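Local atomic coordinates of GCN5-related N-acetyltransferase (Kribbella flavida, PDB entry 4IUS), a protein that probably transfers an acetyl or other acyl group from acyl-coenzyme A to an amine. Residues V59-A62 with L63-R67; L205-A208 with Y209-Q213; E132-E135 with A136-I140. The protein carries 1 engineered substitution. All coordinates share one frame; numbering follows the deposited sequence. Where two conformers were deposited one is given.

How the contacts relate
Along the chain the order is contact 1, contact 3, contact 2. Contact 1 lies on helix 59-71, in the N-terminal half. Its centre is about 39 Å from those of the other two, across the chain's centre. Contacts 2 and 3 lie on helices 202-216 and 131-141 of the GNAT family region, with centres about 16 Å apart and nearest atoms about 8 Å apart. Both helices pack on strands 161-168 and 171-179. On strand 161-168 they use alternate residues, V164 and I166 against A163 and L165, which is consistent with opposite faces of the sheet. This layered arrangement is that of the GNAT core; contact 1 belongs to a separate part of the protein.

Contact 1. Residues V59-A62 with L63-R67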
loop_
_atom_site.group_PDB
_atom_site.type_symbol
_atom_site.label_atom_id
_atom_site.label_comp_id
_atom_site.label_asym_id
_atom_site.label_seq_id
_atom_site.Cartn_x
_atom_site.Cartn_y
_atom_site.Cartn_z
ATOM N N VAL A 59 -20.323 -15.869 2.857
ATOM C CA VAL A 59 -19.294 -15.533 1.874
ATOM C C VAL A 59 -19.673 -15.877 0.417
ATOM O O VAL A 59 -19.396 -15.082 -0.473
ATOM C CB VAL A 59 -17.900 -16.073 2.290
ATOM C CG1 VAL A 59 -16.876 -15.857 1.183
ATOM C CG2 VAL A 59 -17.473 -15.413 3.621
ATOM N N PRO A 60 -20.283 -17.048 0.138
ATOM C CA PRO A 60 -20.604 -17.313 -1.269
ATOM C C PRO A 60 -21.493 -16.233 -1.902
ATOM O O PRO A 60 -21.179 -15.707 -2.967
ATOM C CB PRO A 60 -21.308 -18.654 -1.214
ATOM C CG PRO A 60 -20.699 -19.317 -0.019
ATOM C CD PRO A 60 -20.485 -18.232 0.998
ATOM N N TRP A 61 -22.565 -15.859 -1.232
ATOM C CA TRP A 61 -23.447 -14.801 -1.709
ATOM C C TRP A 61 -22.697 -13.475 -1.787
ATOM O O TRP A 61 -22.879 -12.713 -2.723
ATOM C CB TRP A 61 -24.644 -14.705 -0.765
ATOM C CG TRP A 61 -25.341 -13.381 -0.838
ATOM C CD1 TRP A 61 -26.287 -12.956 -1.773
ATOM C CD2 TRP A 61 -25.061 -12.238 -0.026
ATOM N NE1 TRP A 61 -26.614 -11.647 -1.529
ATOM C CE2 TRP A 61 -25.884 -11.173 -0.502
ATOM C CE3 TRP A 61 -24.226 -12.004 1.049
ATOM C CZ2 TRP A 61 -25.832 -9.915 0.059
ATOM C CZ3 TRP A 61 -24.190 -10.751 1.605
ATOM C CH2 TRP A 61 -24.988 -9.731 1.124
ATOM N N ALA A 62 -21.875 -13.181 -0.791
ATOM C CA ALA A 62 -21.152 -11.905 -0.804
ATOM C C ALA A 62 -20.217 -11.805 -2.022
ATOM O O ALA A 62 -20.135 -10.770 -2.696
ATOM C CB ALA A 62 -20.365 -11.752 0.509
ATOM N N LEU A 63 -19.460 -12.856 -2.248
ATOM C CA LEU A 63 -18.552 -12.893 -3.340
ATOM C C LEU A 63 -19.282 -12.801 -4.683
ATOM O O LEU A 63 -18.809 -12.121 -5.584
ATOM C CB LEU A 63 -17.646 -14.126 -3.183
ATOM C CG LEU A 63 -16.509 -14.280 -4.150
ATOM C CD1 LEU A 63 -15.572 -13.083 -4.125
ATOM C CD2 LEU A 63 -15.730 -15.517 -3.797
ATOM N N GLU A 64 -20.375 -13.529 -4.837
ATOM C CA GLU A 64 -21.106 -13.417 -6.083
ATOM C C GLU A 64 -21.690 -12.040 -6.289
ATOM O O GLU A 64 -21.705 -11.562 -7.421
ATOM C CB GLU A 64 -22.186 -14.480 -6.149
ATOM C CG GLU A 64 -21.646 -15.891 -6.207
ATOM C CD GLU A 64 -20.705 -16.085 -7.375
ATOM O OE1 GLU A 64 -21.062 -15.635 -8.473
ATOM O OE2 GLU A 64 -19.588 -16.614 -7.184
ATOM N N THR A 65 -22.131 -11.398 -5.225
ATOM C CA THR A 65 -22.647 -10.051 -5.316
ATOM C C THR A 65 -21.564 -9.081 -5.840
ATOM O O THR A 65 -21.790 -8.252 -6.723
ATOM C CB THR A 65 -23.181 -9.586 -3.955
ATOM O OG1 THR A 65 -24.263 -10.441 -3.571
ATOM C CG2 THR A 65 -23.652 -8.137 -3.974
ATOM N N ILE A 66 -20.375 -9.186 -5.270
ATOM C CA ILE A 66 -19.275 -8.355 -5.685
ATOM C C ILE A 66 -18.800 -8.700 -7.080
ATOM O O ILE A 66 -18.546 -7.815 -7.913
ATOM C CB ILE A 66 -18.151 -8.373 -4.628
ATOM C CG1 ILE A 66 -18.692 -7.715 -3.331
ATOM C CG2 ILE A 66 -16.884 -7.719 -5.189
ATOM C CD1 ILE A 66 -17.886 -7.986 -2.108
ATOM N N ARG A 67 -18.707 -9.985 -7.387
ATOM C CA ARG A 67 -18.327 -10.419 -8.746
ATOM C C ARG A 67 -19.300 -9.836 -9.765
ATOM O O ARG A 67 -18.862 -9.426 -10.851
ATOM C CB ARG A 67 -18.279 -11.929 -8.875
ATOM C CG ARG A 67 -17.069 -12.546 -8.230
ATOM C CD ARG A 67 -17.153 -14.065 -8.202
ATOM N NE ARG A 67 -15.897 -14.643 -7.773
ATOM C CZ ARG A 67 -15.736 -15.805 -7.161
ATOM N NH1 ARG A 67 -16.788 -16.543 -6.805
ATOM N NH2 ARG A 67 -14.519 -16.190 -6.830
HETATM O O HOH W 1 -19.251 -17.295 -4.416
HETATM O O HOH W 2 -26.819 -9.212 -3.456
#
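The indole ring of W61 carries the hydroxyl of T65 over one face. OG1 of T65 lies 3.3 Å above the ring plane, displaced toward the rim on the pyrrole side. The second flat group is the guanidinium of R67. At its edge, E64 OE2 lies in plane, 2.8 Å from R67 NH1, as a salt bridge. CD2 of L63 lies over one face, 3.1 Å above the plane and toward the rim. E64 and L63 were each deposited in two conformers, so both contacts are tentative. R67 has further partners in D252 and the carbonyl of H96.

NE1 of W61 is the ring atom nearest to OG1, but the angle is too poor for a hydrogen bond. A water joins the two instead. It donates to T65 OG1 at 2.8 Å and takes a weak bond from W61 NE1. The T65 hydroxyl also donates to W61 O at 2.8 Å. It comes from above the carbonyl plane, 35° out, while T65 N reaches the same oxygen from the other face at 2.9 Å. Two bonds thus grip W61 O. OG1 is anti to the carbonyl carbon (chi1 -62°), which places it beside the backbone N and within reach of W61 O.

V59 packs on helix 89-95, and A62 and I66 meet L30 of strand 30-35. A threonine hydroxyl returned to the carbonyl four residues back is a common feature of helices. Here it lies in the first turns of helix 59-71, where W61 and T65 meet A27 of strand 22-27.

Contact 2. Residues L205-A208 with Y209-Q213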
loop_
_atom_site.group_PDB
_atom_site.type_symbol
_atom_site.label_atom_id
_atom_site.label_comp_id
_atom_site.label_asym_id
_atom_site.label_seq_id
_atom_site.Cartn_x
_atom_site.Cartn_y
_atom_site.Cartn_z
ATOM N N LEU A 205 17.201 5.291 2.351
ATOM C CA LEU A 205 17.135 6.726 2.718
ATOM C C LEU A 205 15.807 7.323 2.333
ATOM O O LEU A 205 15.194 8.084 3.083
ATOM C CB LEU A 205 18.272 7.549 2.097
ATOM C CG LEU A 205 19.684 7.229 2.549
ATOM C CD1 LEU A 205 20.603 8.222 1.846
ATOM C CD2 LEU A 205 19.867 7.270 4.055
ATOM N N ALA A 206 15.348 6.991 1.126
ATOM C CA ALA A 206 14.087 7.520 0.631
ATOM C C ALA A 206 12.929 7.089 1.530
ATOM O O ALA A 206 12.061 7.866 1.919
ATOM C CB ALA A 206 13.857 7.111 -0.819
ATOM N N THR A 207 12.934 5.796 1.845
ATOM C CA THR A 207 11.895 5.220 2.718
ATOM C C THR A 207 11.893 5.916 4.066
ATOM O O THR A 207 10.845 6.324 4.570
ATOM C CB THR A 207 12.115 3.717 2.917
ATOM O OG1 THR A 207 12.108 3.057 1.644
ATOM C CG2 THR A 207 11.032 3.106 3.780
ATOM N N ALA A 208 13.069 6.095 4.655
ATOM C CA ALA A 208 13.202 6.705 5.972
ATOM C C ALA A 208 12.730 8.148 5.959
ATOM O O ALA A 208 12.004 8.595 6.832
ATOM C CB ALA A 208 14.643 6.571 6.469
ATOM N N TYR A 209 13.143 8.894 4.932
ATOM C CA TYR A 209 12.806 10.310 4.851
ATOM C C TYR A 209 11.338 10.525 4.548
ATOM O O TYR A 209 10.714 11.398 5.128
ATOM C CB TYR A 209 13.715 11.020 3.804
ATOM C CG TYR A 209 13.581 12.514 3.814
ATOM C CD1 TYR A 209 14.056 13.272 4.883
ATOM C CD2 TYR A 209 13.010 13.181 2.735
ATOM C CE1 TYR A 209 13.893 14.631 4.872
ATOM C CE2 TYR A 209 12.862 14.552 2.744
ATOM C CZ TYR A 209 13.304 15.268 3.839
ATOM O OH TYR A 209 13.176 16.663 3.843
ATOM N N ALA A 210 10.748 9.676 3.702
ATOM C CA ALA A 210 9.309 9.735 3.443
ATOM C C ALA A 210 8.509 9.434 4.738
ATOM O O ALA A 210 7.547 10.129 5.071
ATOM C CB ALA A 210 8.867 8.776 2.353
ATOM N N THR A 211 8.956 8.407 5.474
ATOM C CA THR A 211 8.302 8.060 6.730
ATOM C C THR A 211 8.384 9.258 7.692
ATOM O O THR A 211 7.405 9.632 8.345
ATOM C CB THR A 211 8.914 6.807 7.373
ATOM O OG1 THR A 211 8.894 5.743 6.438
ATOM C CG2 THR A 211 8.102 6.386 8.592
ATOM N N GLN A 212 9.583 9.833 7.791
ATOM C CA GLN A 212 9.787 10.952 8.683
ATOM C C GLN A 212 8.896 12.114 8.327
ATOM O O GLN A 212 8.318 12.744 9.210
ATOM C CB GLN A 212 11.239 11.394 8.619
ATOM C CG GLN A 212 11.585 12.503 9.597
ATOM C CD GLN A 212 13.010 12.931 9.455
ATOM O OE1 GLN A 212 13.409 13.378 8.399
ATOM N NE2 GLN A 212 13.794 12.697 10.478
ATOM N N GLN A 213 8.730 12.422 7.044
ATOM C CA GLN A 213 7.845 13.493 6.667
ATOM C C GLN A 213 6.365 13.198 6.927
ATOM O O GLN A 213 5.603 14.081 7.365
ATOM C CB GLN A 213 8.101 13.876 5.195
ATOM C CG GLN A 213 9.521 14.361 4.917
ATOM C CD GLN A 213 9.941 15.412 5.912
ATOM O OE1 GLN A 213 9.306 16.454 6.021
ATOM N NE2 GLN A 213 10.981 15.111 6.708
#
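T211 bends back over the carbonyl of T207, one turn earlier in helix 202-216. Its CB sits 3.4 Å from T207 O and 3.6 Å from A208 O. From CB the side chain forks. OG1 stands beside the backbone N of T211, chi1 -54°, which turns it to the preceding turn. It donates to T207 O at 2.8 Å, from above the carbonyl plane and 36° out of it. T211 N donates to the same oxygen at 3.0 Å from the opposite face, so T207 O holds two donors. OG1 has another hydrogen-bond partner in the hydroxyl of Y241, after strand 222-225 and just before strand 242-251. The other branch, CG2, is anti to the backbone N. The T211 side chain as a whole also meets V188 of strand 185-193.

Strand 185-193, this helix and strand 222-225 form a beta-alpha-beta unit with the two strands parallel. In GNAT enzymes the turn that leads into this helix generally binds the pyrophosphate of coenzyme A, and the same role is probable here. T207 repeats the threonine pattern one turn earlier, with its OG1 bonded to G203 O.

CB of Y209 lies 3.4 Å from L205 O, and its ring leads away from L205-A208. CG of Q213 lies over one face of that ring, 4.0 Å above its plane. Y209 and A210 both touch V164 of strand 161-168. A206 and A210 meet A176 of strand 171-179, where their small methyls probably allow close approach to the sheet. L205 and A208 pack against P117.

Contact 3. Residues E132-E135 with A136-I140; sequences EEQE and AANAI
E132-E135 and A136-I140 form one unbroken alpha-helical run, in which the carbonyls of E132, E133, Q134 and E135 accept from the backbone N of A136, A137, N138 and A139. The Q134 O to N138 N bond is 2.9 Å long.

The same two residues are joined again through their side chains. Q134 NE2 donates to N138 OD1 at 3.0 Å. The bond is bent, with an angle of 144° at the hydrogen. OD1 lies in the amide plane of Q134, but the donor stands above the carbonyl plane of N138, 45° out of it. The two amide planes are 56° apart, so the groups meet obliquely. The Q134 chain bends at chi2, which carries its amide forward along the helix. There NE2 also comes within 4.0 Å of A137 CB. The N138 amide is held at its other end too, because ND2 bonds to OG of S152. Q134 is buried, and the bond supplies a partner for its NE2 at the edge of the packed region. With an alanine in place of Q134, N138 OD1 would probably lose this donor and a gap would probably open beside A137. At the helix start, E133 OE1 accepts from A129 N and E133 N bonds to S130 OG.

The N138 bond to S152 ties the helix to a loop, and Q134 also packs on V128, A151 and F154. E133, A137 and I140 rest on L165 of strand 161-168. A137 and I140 also reach T175 of strand 171-179, and helix 131-141 packs on both of these neighbouring strands.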
loop_
_atom_site.group_PDB
_atom_site.type_symbol
_atom_site.label_atom_id
_atom_site.label_comp_id
_atom_site.label_asym_id
_atom_site.label_seq_id
_atom_site.Cartn_x
_atom_site.Cartn_y
_atom_site.Cartn_z
ATOM N N GLU A 132 6.279 18.469 -11.671
ATOM C CA GLU A 132 7.430 17.907 -12.355
ATOM C C GLU A 132 8.255 17.033 -11.410
ATOM O O GLU A 132 8.781 16.000 -11.833
ATOM C CB GLU A 132 8.291 18.995 -12.997
ATOM C CG GLU A 132 7.581 19.751 -14.095
ATOM C CD GLU A 132 6.544 20.771 -13.614
ATOM O OE1 GLU A 132 6.539 21.206 -12.418
ATOM O OE2 GLU A 132 5.707 21.151 -14.473
ATOM N N GLU A 133 8.357 17.388 -10.125
ATOM C CA GLU A 133 9.057 16.515 -9.170
ATOM C C GLU A 133 8.274 15.229 -8.951
ATOM O O GLU A 133 8.871 14.175 -8.813
ATOM C CB GLU A 133 9.334 17.260 -7.854
ATOM C CG GLU A 133 10.440 18.279 -7.991
ATOM C CD GLU A 133 10.527 19.283 -6.892
ATOM O OE1 GLU A 133 10.073 19.071 -5.785
ATOM O OE2 GLU A 133 11.091 20.352 -7.191
ATOM N N GLN A 134 6.924 15.311 -8.943
ATOM C CA GLN A 134 6.121 14.099 -8.810
ATOM C C GLN A 134 6.307 13.206 -10.035
ATOM O O GLN A 134 6.337 12.009 -9.925
ATOM C CB GLN A 134 4.665 14.430 -8.551
ATOM C CG GLN A 134 3.802 13.229 -8.252
ATOM C CD GLN A 134 4.268 12.451 -7.014
ATOM O OE1 GLN A 134 4.494 13.057 -5.962
ATOM N NE2 GLN A 134 4.448 11.136 -7.140
ATOM N N GLU A 135 6.417 13.806 -11.210
ATOM C CA GLU A 135 6.677 13.068 -12.434
ATOM C C GLU A 135 7.994 12.365 -12.382
ATOM O O GLU A 135 8.110 11.188 -12.768
ATOM C CB GLU A 135 6.592 13.990 -13.651
ATOM C CG GLU A 135 5.184 14.506 -13.952
ATOM C CD GLU A 135 5.173 15.648 -14.992
ATOM O OE1 GLU A 135 6.264 16.149 -15.436
ATOM O OE2 GLU A 135 4.053 16.057 -15.324
ATOM N N ALA A 136 9.008 13.019 -11.817
ATOM C CA ALA A 136 10.298 12.375 -11.624
ATOM C C ALA A 136 10.178 11.217 -10.659
ATOM O O ALA A 136 10.739 10.142 -10.907
ATOM C CB ALA A 136 11.341 13.363 -11.132
ATOM N N ALA A 137 9.476 11.407 -9.553
ATOM C CA ALA A 137 9.248 10.329 -8.570
ATOM C C ALA A 137 8.593 9.122 -9.223
ATOM O O ALA A 137 9.037 7.988 -9.071
ATOM C CB ALA A 137 8.416 10.821 -7.394
ATOM N N ASN A 138 7.546 9.359 -10.000
ATOM C CA ASN A 138 6.823 8.255 -10.646
ATOM C C ASN A 138 7.714 7.535 -11.659
ATOM O O ASN A 138 7.654 6.313 -11.761
ATOM C CB ASN A 138 5.559 8.763 -11.336
ATOM C CG ASN A 138 4.505 9.223 -10.366
ATOM O OD1 ASN A 138 4.573 8.935 -9.146
ATOM N ND2 ASN A 138 3.486 9.940 -10.877
ATOM N N ALA A 139 8.539 8.279 -12.388
ATOM C CA ALA A 139 9.450 7.700 -13.351
ATOM C C ALA A 139 10.502 6.847 -12.660
ATOM O O ALA A 139 10.856 5.768 -13.175
ATOM C CB ALA A 139 10.098 8.769 -14.205
ATOM N N ILE A 140 11.051 7.297 -11.528
ATOM C CA ILE A 140 12.086 6.529 -10.829
ATOM C C ILE A 140 11.518 5.231 -10.296
ATOM O O ILE A 140 12.149 4.189 -10.440
ATOM C CB ILE A 140 12.767 7.357 -9.729
ATOM C CG1 ILE A 140 13.513 8.562 -10.314
ATOM C CG2 ILE A 140 13.598 6.459 -8.820
ATOM C CD1 ILE A 140 13.859 9.617 -9.272
#